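Long-range contacts in nuclear import protein MOG1 (Saccharomyces cerevisiae, PDB 1JHS), which binds the Ran GTPase Gsp1 and takes part in nuclear protein import and poly(A)+ mRNA export: residues T53-I57 / I142-P147; F104-V108 / V168-Q173; T14-P18 / Q173-R177. The protein carries 1 engineered substitution. All blocks are in the same frame, centred on the assembly; numbering follows the deposited sequence.

How the contacts relate
From the N terminus, T14-P18 comes first, T53-I57 second and F104-V108 third; the partners of the latter two follow in turn, and that of T14-P18 comes last. I142-P147 closes contact 1, V168-Q173 closes contact 2, and Q173-R177 closes contact 3, the longest of the three loops. Contacts 1 and 2 cross along the chain, and both lie within the span of contact 3. Contact 1 pairs two neighbouring strands of the large antiparallel sheet. Contact 2 lays helix 163-178 against that sheet, and contact 3, which shares Q173, joins the same helix to the small sheet. I144 of contact 1 packs on V168, L171 and L172, while M175 of contact 3 reaches I57 and I142.

Contact 1: T53-I57 / I142-P147; sequences TNESI and ISINVP
S56 and N145 form an antiparallel hydrogen-bonded pair, followed by the non-hydrogen-bonded pair I57 and I144, whose CA atoms lie 4.5 Å apart. In the first pair the two backbone bonds are unequal: N145 N reaches S56 O at 2.9 Å, whereas S56 N to N145 O is weak at 3.4 Å. The same residues also bond through their side chains. N145 ND2 donates to S56 OG at 3.0 Å, almost straight (170°) and within the amide plane; chi1 of 51° sets OG between the backbone N and C of S56, facing the amide. On the other face of the sheet I57 and I144 lie side by side, with CG1 to CG1 at 4.0 Å, beneath helix 163-178. Before the strand begins, N54 ND2 donates weakly to P147 O at 3.3 Å, and one water bridges the same two atoms. R164 also donates to P147 O, to N54 OD1 and, as a salt bridge, to E55 OE2, while N39 ND2 bonds E55 OE1. The chemistry thus changes along and across the pairing: isoleucines serve the core, an amide and a hydroxyl bond on the opposite face, and P147 O gathers three donors where pairing gives way to a loop.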
loop_
_atom_site.group_PDB
_atom_site.type_symbol
_atom_site.label_atom_id
_atom_site.label_comp_id
_atom_site.label_asym_id
_atom_site.label_seq_id
_atom_site.Cartn_x
_atom_site.Cartn_y
_atom_site.Cartn_z
ATOM N N THR A 53 8.368 -9.953 -8.599
ATOM C CA THR A 53 9.199 -8.856 -9.103
ATOM C C THR A 53 8.400 -7.690 -9.657
ATOM O O THR A 53 8.980 -6.810 -10.275
ATOM C CB THR A 53 10.201 -9.295 -10.247
ATOM O OG1 THR A 53 9.467 -9.621 -11.437
ATOM C CG2 THR A 53 11.018 -10.517 -9.839
ATOM N N ASN A 54 7.088 -7.654 -9.413
ATOM C CA ASN A 54 6.274 -6.583 -9.985
ATOM C C ASN A 54 5.474 -5.709 -9.022
ATOM O O ASN A 54 4.629 -4.953 -9.470
ATOM C CB ASN A 54 5.332 -7.153 -11.060
ATOM C CG ASN A 54 4.297 -8.117 -10.486
ATOM O OD1 ASN A 54 4.315 -8.408 -9.290
ATOM N ND2 ASN A 54 3.398 -8.636 -11.345
ATOM N N GLU A 55 5.738 -5.792 -7.723
ATOM C CA GLU A 55 4.999 -4.946 -6.761
ATOM C C GLU A 55 5.530 -3.510 -6.752
ATOM O O GLU A 55 6.660 -3.261 -7.129
ATOM C CB GLU A 55 5.111 -5.502 -5.333
ATOM C CG GLU A 55 4.646 -6.956 -5.184
ATOM C CD GLU A 55 5.773 -7.942 -5.461
ATOM O OE1 GLU A 55 6.893 -7.491 -5.795
ATOM O OE2 GLU A 55 5.552 -9.161 -5.326
ATOM N N SER A 56 4.699 -2.565 -6.336
ATOM C CA SER A 56 5.125 -1.167 -6.246
ATOM C C SER A 56 4.524 -0.609 -4.966
ATOM O O SER A 56 3.447 -1.039 -4.514
ATOM C CB SER A 56 4.679 -0.357 -7.473
ATOM O OG SER A 56 3.303 -0.521 -7.745
ATOM N N ILE A 57 5.236 0.335 -4.387
ATOM C CA ILE A 57 4.858 0.942 -3.120
ATOM C C ILE A 57 4.775 2.464 -3.245
ATOM O O ILE A 57 5.707 3.097 -3.738
ATOM C CB ILE A 57 5.931 0.622 -2.032
ATOM C CG1 ILE A 57 6.084 -0.905 -1.867
ATOM C CG2 ILE A 57 5.561 1.318 -0.705
ATOM C CD1 ILE A 57 7.315 -1.338 -0.980
ATOM N N ILE A 142 -0.430 4.546 2.611
ATOM C CA ILE A 142 0.605 3.708 2.006
ATOM C C ILE A 142 -0.120 2.670 1.161
ATOM O O ILE A 142 -1.004 1.969 1.684
ATOM C CB ILE A 142 1.459 2.971 3.071
ATOM C CG1 ILE A 142 2.162 3.987 3.989
ATOM C CG2 ILE A 142 2.546 2.133 2.375
ATOM C CD1 ILE A 142 3.184 3.373 5.000
ATOM N N SER A 143 0.203 2.594 -0.138
ATOM C CA SER A 143 -0.440 1.599 -1.005
ATOM C C SER A 143 0.617 0.699 -1.632
ATOM O O SER A 143 1.702 1.157 -1.994
ATOM C CB SER A 143 -1.302 2.252 -2.116
ATOM O OG SER A 143 -0.651 3.303 -2.826
ATOM N N ILE A 144 0.312 -0.593 -1.710
ATOM C CA ILE A 144 1.235 -1.538 -2.312
ATOM C C ILE A 144 0.412 -2.300 -3.337
ATOM O O ILE A 144 -0.533 -2.997 -2.983
ATOM C CB ILE A 144 1.834 -2.525 -1.275
ATOM C CG1 ILE A 144 2.538 -1.748 -0.143
ATOM C CG2 ILE A 144 2.850 -3.471 -2.003
ATOM C CD1 ILE A 144 3.197 -2.637 0.977
ATOM N N ASN A 145 0.789 -2.161 -4.609
ATOM C CA ASN A 145 0.084 -2.814 -5.699
ATOM C C ASN A 145 0.659 -4.198 -5.986
ATOM O O ASN A 145 1.874 -4.351 -6.080
ATOM C CB ASN A 145 0.176 -1.954 -6.953
ATOM C CG ASN A 145 -0.281 -0.564 -6.702
ATOM O OD1 ASN A 145 -1.467 -0.331 -6.405
ATOM N ND2 ASN A 145 0.645 0.395 -6.792
ATOM N N VAL A 146 -0.230 -5.186 -6.121
ATOM C CA VAL A 146 0.160 -6.555 -6.393
ATOM C C VAL A 146 -0.595 -7.098 -7.617
ATOM O O VAL A 146 -1.719 -7.596 -7.499
ATOM C CB VAL A 146 -0.156 -7.466 -5.169
ATOM C CG1 VAL A 146 0.566 -8.815 -5.314
ATOM C CG2 VAL A 146 0.215 -6.734 -3.855
ATOM N N PRO A 147 0.011 -6.994 -8.815
ATOM C CA PRO A 147 -0.649 -7.497 -10.032
ATOM C C PRO A 147 -0.577 -9.018 -9.922
ATOM O O PRO A 147 0.519 -9.588 -9.961
ATOM C CB PRO A 147 0.224 -6.947 -11.178
ATOM C CG PRO A 147 0.965 -5.720 -10.512
ATOM C CD PRO A 147 1.252 -6.259 -9.129
HETATM O O HOH W 1 1.693 -11.146 -11.694
#

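Contact 2: F104-V108 / V168-Q173; sequences FTGLV and VYQLLQ
T105 OG1 sits between two polar side chains of the helix, giving its proton to Y169 OH at 2.9 Å and accepting from Q173 NE2 at 3.0 Å. The hydrogen bond from the Q173 amide is moderately bent (150°), and the hydroxyl lies somewhat tilted from the amide plane. The phenol side chain meets that of T105 at about a right angle. Its ring comes edge-on to the strand backbone: G106 CA lies near the ring plane, 3.5 Å from Y169 CE1. L107 closes in near the CB end of the ring, oblique to its plane, with CG 3.6 Å from Y169 CD1. One turn on, L172 CD2 rests 3.6 Å from G106 O and also touches T105 CB.

What positions the phenol comes partly from its own helix and partly from the next strand. CG of Y169 is anti to the backbone N (chi1 -167°), which sends the ring across to the strand, and Q173 CG covers one ring face toward its rim. Beyond T105, Y169 OH is also bonded to D96 OD1, so that amide, threonine, phenol and carboxylate form a chain of polar groups. D96 is in turn held near T105 by backbone bonding between strands 87-99 and 103-113. The same helix continues over strand 138-147, the middle strand of the sheet.

Strand and helix run nearly antiparallel, at 158°, with axes 8.8 Å apart. F104 and V108 face the other way, against W74 and its neighbours in helix 70-83. The result is an antiparallel sheet with helices on both faces, as in the Mog1/PsbP fold.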
loop_
_atom_site.group_PDB
_atom_site.type_symbol
_atom_site.label_atom_id
_atom_site.label_comp_id
_atom_site.label_asym_id
_atom_site.label_seq_id
_atom_site.Cartn_x
_atom_site.Cartn_y
_atom_site.Cartn_z
ATOM N N PHE A 104 -4.447 1.900 10.597
ATOM C CA PHE A 104 -5.321 0.853 10.081
ATOM C C PHE A 104 -4.711 0.266 8.816
ATOM O O PHE A 104 -4.153 1.006 7.999
ATOM C CB PHE A 104 -6.699 1.461 9.771
ATOM C CG PHE A 104 -7.784 0.436 9.646
ATOM C CD1 PHE A 104 -8.545 0.080 10.749
ATOM C CD2 PHE A 104 -8.007 -0.210 8.425
ATOM C CE1 PHE A 104 -9.532 -0.921 10.659
ATOM C CE2 PHE A 104 -8.989 -1.204 8.316
ATOM C CZ PHE A 104 -9.751 -1.559 9.441
ATOM N N THR A 105 -4.815 -1.058 8.656
ATOM C CA THR A 105 -4.274 -1.740 7.481
ATOM C C THR A 105 -5.267 -2.766 6.898
ATOM O O THR A 105 -6.111 -3.299 7.613
ATOM C CB THR A 105 -2.969 -2.519 7.831
ATOM O OG1 THR A 105 -3.247 -3.506 8.843
ATOM C CG2 THR A 105 -1.912 -1.577 8.361
ATOM N N GLY A 106 -5.135 -3.041 5.598
ATOM C CA GLY A 106 -5.987 -4.035 4.969
ATOM C C GLY A 106 -5.510 -4.350 3.555
ATOM O O GLY A 106 -4.635 -3.651 3.024
ATOM N N LEU A 107 -6.030 -5.440 2.990
ATOM C CA LEU A 107 -5.748 -5.829 1.605
ATOM C C LEU A 107 -7.109 -5.615 0.927
ATOM O O LEU A 107 -8.143 -6.013 1.461
ATOM C CB LEU A 107 -5.376 -7.302 1.496
ATOM C CG LEU A 107 -4.017 -7.761 1.999
ATOM C CD1 LEU A 107 -3.951 -9.263 1.746
ATOM C CD2 LEU A 107 -2.895 -7.042 1.256
ATOM N N VAL A 108 -7.103 -5.022 -0.250
ATOM C CA VAL A 108 -8.340 -4.680 -0.945
ATOM C C VAL A 108 -8.344 -5.217 -2.370
ATOM O O VAL A 108 -7.299 -5.296 -3.004
ATOM C CB VAL A 108 -8.463 -3.138 -0.969
ATOM C CG1 VAL A 108 -9.563 -2.685 -1.935
ATOM C CG2 VAL A 108 -8.751 -2.646 0.476
ATOM N N VAL A 168 2.755 -9.571 1.166
ATOM C CA VAL A 168 2.571 -8.134 0.995
ATOM C C VAL A 168 1.914 -7.509 2.238
ATOM O O VAL A 168 2.283 -6.427 2.674
ATOM C CB VAL A 168 1.720 -7.846 -0.258
ATOM C CG1 VAL A 168 1.243 -6.372 -0.273
ATOM C CG2 VAL A 168 2.574 -8.163 -1.493
ATOM N N TYR A 169 0.964 -8.219 2.827
ATOM C CA TYR A 169 0.300 -7.684 4.007
ATOM C C TYR A 169 1.278 -7.605 5.169
ATOM O O TYR A 169 1.203 -6.688 5.983
ATOM C CB TYR A 169 -0.908 -8.537 4.391
ATOM C CG TYR A 169 -1.792 -7.848 5.400
ATOM C CD1 TYR A 169 -2.445 -6.653 5.085
ATOM C CD2 TYR A 169 -2.010 -8.406 6.661
ATOM C CE1 TYR A 169 -3.313 -6.041 6.007
ATOM C CE2 TYR A 169 -2.863 -7.800 7.586
ATOM C CZ TYR A 169 -3.513 -6.626 7.246
ATOM O OH TYR A 169 -4.382 -6.057 8.149
ATOM N N GLN A 170 2.197 -8.561 5.261
ATOM C CA GLN A 170 3.170 -8.500 6.345
ATOM C C GLN A 170 4.067 -7.274 6.122
ATOM O O GLN A 170 4.353 -6.519 7.050
ATOM C CB GLN A 170 4.033 -9.759 6.390
ATOM C CG GLN A 170 4.997 -9.732 7.559
ATOM C CD GLN A 170 5.800 -11.014 7.677
ATOM O OE1 GLN A 170 5.379 -12.076 7.179
ATOM N NE2 GLN A 170 6.953 -10.931 8.343
ATOM N N LEU A 171 4.487 -7.062 4.879
ATOM C CA LEU A 171 5.319 -5.890 4.561
ATOM C C LEU A 171 4.578 -4.617 4.937
ATOM O O LEU A 171 5.132 -3.727 5.577
ATOM C CB LEU A 171 5.653 -5.864 3.061
ATOM C CG LEU A 171 6.204 -4.557 2.491
ATOM C CD1 LEU A 171 7.532 -4.193 3.172
ATOM C CD2 LEU A 171 6.414 -4.722 0.976
ATOM N N LEU A 172 3.312 -4.541 4.542
ATOM C CA LEU A 172 2.489 -3.358 4.818
ATOM C C LEU A 172 2.458 -3.063 6.317
ATOM O O LEU A 172 2.656 -1.917 6.749
ATOM C CB LEU A 172 1.068 -3.577 4.303
ATOM C CG LEU A 172 0.131 -2.356 4.434
ATOM C CD1 LEU A 172 0.526 -1.264 3.410
ATOM C CD2 LEU A 172 -1.329 -2.828 4.203
ATOM N N GLN A 173 2.209 -4.092 7.119
ATOM C CA GLN A 173 2.164 -3.902 8.556
ATOM C C GLN A 173 3.525 -3.495 9.121
ATOM O O GLN A 173 3.599 -2.665 10.031
ATOM C CB GLN A 173 1.591 -5.155 9.227
ATOM C CG GLN A 173 0.082 -5.306 8.915
ATOM C CD GLN A 173 -0.688 -6.182 9.891
ATOM O OE1 GLN A 173 -0.268 -7.312 10.196
ATOM N NE2 GLN A 173 -1.845 -5.669 10.379
#

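Contact 3: T14-P18 / Q173-R177; sequences TTVVP and QEMVR
T15 makes the one hydrogen bond between these segments, OG1 donating to M175 O of the helix at 2.9 Å. The hydroxyl arrives from the flank of the carbonyl, at 108° at the oxygen and slightly tilted from its plane. A chi1 near 180° (-178°) turns OG1 of T15 away from its own N, toward the helix.

Van der Waals packing centres on M175. Its CG lies 3.3 Å from V16 O, and the chain bends at chi3 (72°) to bring CE back to 3.5 Å from the same oxygen. This buried carbonyl has no hydrogen-bond partner in the model and is covered by thioether carbons instead. CE also meets T15 CG2 at 4.0 Å and V17 CG1 at 4.4 Å. V16 CG2 lies more loosely by E174 CB and M175 CG.

Strand 13-17 is the middle strand of the small antiparallel sheet, between 4-8 and 180-181, and runs nearly antiparallel to the helix. Helix 163-178 leads into strand 180-181, while the M175 methyl, beside strand 13-17, ends over strands 56-63 and 138-147 of the large sheet, so that the two sheets meet at this helix.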
loop_
_atom_site.group_PDB
_atom_site.type_symbol
_atom_site.label_atom_id
_atom_site.label_comp_id
_atom_site.label_asym_id
_atom_site.label_seq_id
_atom_site.Cartn_x
_atom_site.Cartn_y
_atom_site.Cartn_z
ATOM N N THR A 14 11.021 7.994 8.123
ATOM C CA THR A 14 11.681 6.732 7.824
ATOM C C THR A 14 10.650 5.607 7.939
ATOM O O THR A 14 9.643 5.729 8.644
ATOM C CB THR A 14 12.889 6.408 8.785
ATOM O OG1 THR A 14 12.427 6.297 10.139
ATOM C CG2 THR A 14 13.951 7.506 8.699
ATOM N N THR A 15 10.878 4.537 7.186
ATOM C CA THR A 15 10.038 3.348 7.252
ATOM C C THR A 15 10.938 2.285 6.642
ATOM O O THR A 15 12.165 2.480 6.587
ATOM C CB THR A 15 8.694 3.518 6.472
ATOM O OG1 THR A 15 7.902 2.326 6.630
ATOM C CG2 THR A 15 8.938 3.782 4.992
ATOM N N VAL A 16 10.377 1.165 6.203
ATOM C CA VAL A 16 11.231 0.136 5.601
ATOM C C VAL A 16 10.645 -0.321 4.285
ATOM O O VAL A 16 9.448 -0.152 4.059
ATOM C CB VAL A 16 11.353 -1.101 6.519
ATOM C CG1 VAL A 16 11.966 -0.704 7.853
ATOM C CG2 VAL A 16 9.954 -1.735 6.751
ATOM N N VAL A 17 11.507 -0.848 3.405
ATOM C CA VAL A 17 11.075 -1.434 2.139
ATOM C C VAL A 17 11.926 -2.694 1.894
ATOM O O VAL A 17 13.023 -2.852 2.467
ATOM C CB VAL A 17 11.182 -0.460 0.903
ATOM C CG1 VAL A 17 10.420 0.845 1.186
ATOM C CG2 VAL A 17 12.632 -0.205 0.542
ATOM N N PRO A 18 11.432 -3.625 1.061
ATOM C CA PRO A 18 12.213 -4.844 0.808
ATOM C C PRO A 18 13.470 -4.620 -0.008
ATOM O O PRO A 18 13.575 -3.657 -0.762
ATOM C CB PRO A 18 11.249 -5.737 0.013
ATOM C CG PRO A 18 9.876 -5.196 0.347
ATOM C CD PRO A 18 10.134 -3.691 0.381
ATOM N N GLN A 173 2.209 -4.092 7.119
ATOM C CA GLN A 173 2.164 -3.902 8.556
ATOM C C GLN A 173 3.525 -3.495 9.121
ATOM O O GLN A 173 3.599 -2.665 10.031
ATOM C CB GLN A 173 1.591 -5.155 9.227
ATOM C CG GLN A 173 0.082 -5.306 8.915
ATOM C CD GLN A 173 -0.688 -6.182 9.891
ATOM O OE1 GLN A 173 -0.268 -7.312 10.196
ATOM N NE2 GLN A 173 -1.845 -5.669 10.379
ATOM N N GLU A 174 4.604 -4.060 8.580
ATOM C CA GLU A 174 5.950 -3.680 9.053
ATOM C C GLU A 174 6.249 -2.214 8.710
ATOM O O GLU A 174 6.885 -1.514 9.495
ATOM C CB GLU A 174 7.033 -4.588 8.460
ATOM C CG GLU A 174 6.903 -6.062 8.908
ATOM C CD GLU A 174 8.143 -6.894 8.603
ATOM O OE1 GLU A 174 8.069 -8.138 8.750
ATOM O OE2 GLU A 174 9.200 -6.318 8.230
ATOM N N MET A 175 5.801 -1.754 7.538
ATOM C CA MET A 175 6.001 -0.358 7.157
ATOM C C MET A 175 5.276 0.558 8.136
ATOM O O MET A 175 5.784 1.631 8.511
ATOM C CB MET A 175 5.469 -0.106 5.743
ATOM C CG MET A 175 6.287 -0.825 4.654
ATOM S SD MET A 175 5.764 -0.253 3.024
ATOM C CE MET A 175 6.456 1.439 3.002
ATOM N N VAL A 176 4.095 0.132 8.566
ATOM C CA VAL A 176 3.321 0.934 9.511
ATOM C C VAL A 176 3.979 0.950 10.881
ATOM O O VAL A 176 4.099 2.010 11.510
ATOM C CB VAL A 176 1.888 0.380 9.631
ATOM C CG1 VAL A 176 1.147 1.010 10.836
ATOM C CG2 VAL A 176 1.142 0.657 8.326
ATOM N N ARG A 177 4.407 -0.221 11.345
ATOM C CA ARG A 177 5.050 -0.294 12.657
ATOM C C ARG A 177 6.379 0.434 12.699
ATOM O O ARG A 177 6.739 0.979 13.740
ATOM C CB ARG A 177 5.233 -1.750 13.081
ATOM C CG ARG A 177 3.902 -2.337 13.550
ATOM C CD ARG A 177 4.114 -3.574 14.335
ATOM N NE ARG A 177 2.973 -3.873 15.199
ATOM C CZ ARG A 177 1.740 -3.997 14.769
ATOM N NH1 ARG A 177 1.510 -3.823 13.479
ATOM N NH2 ARG A 177 0.758 -4.357 15.601
#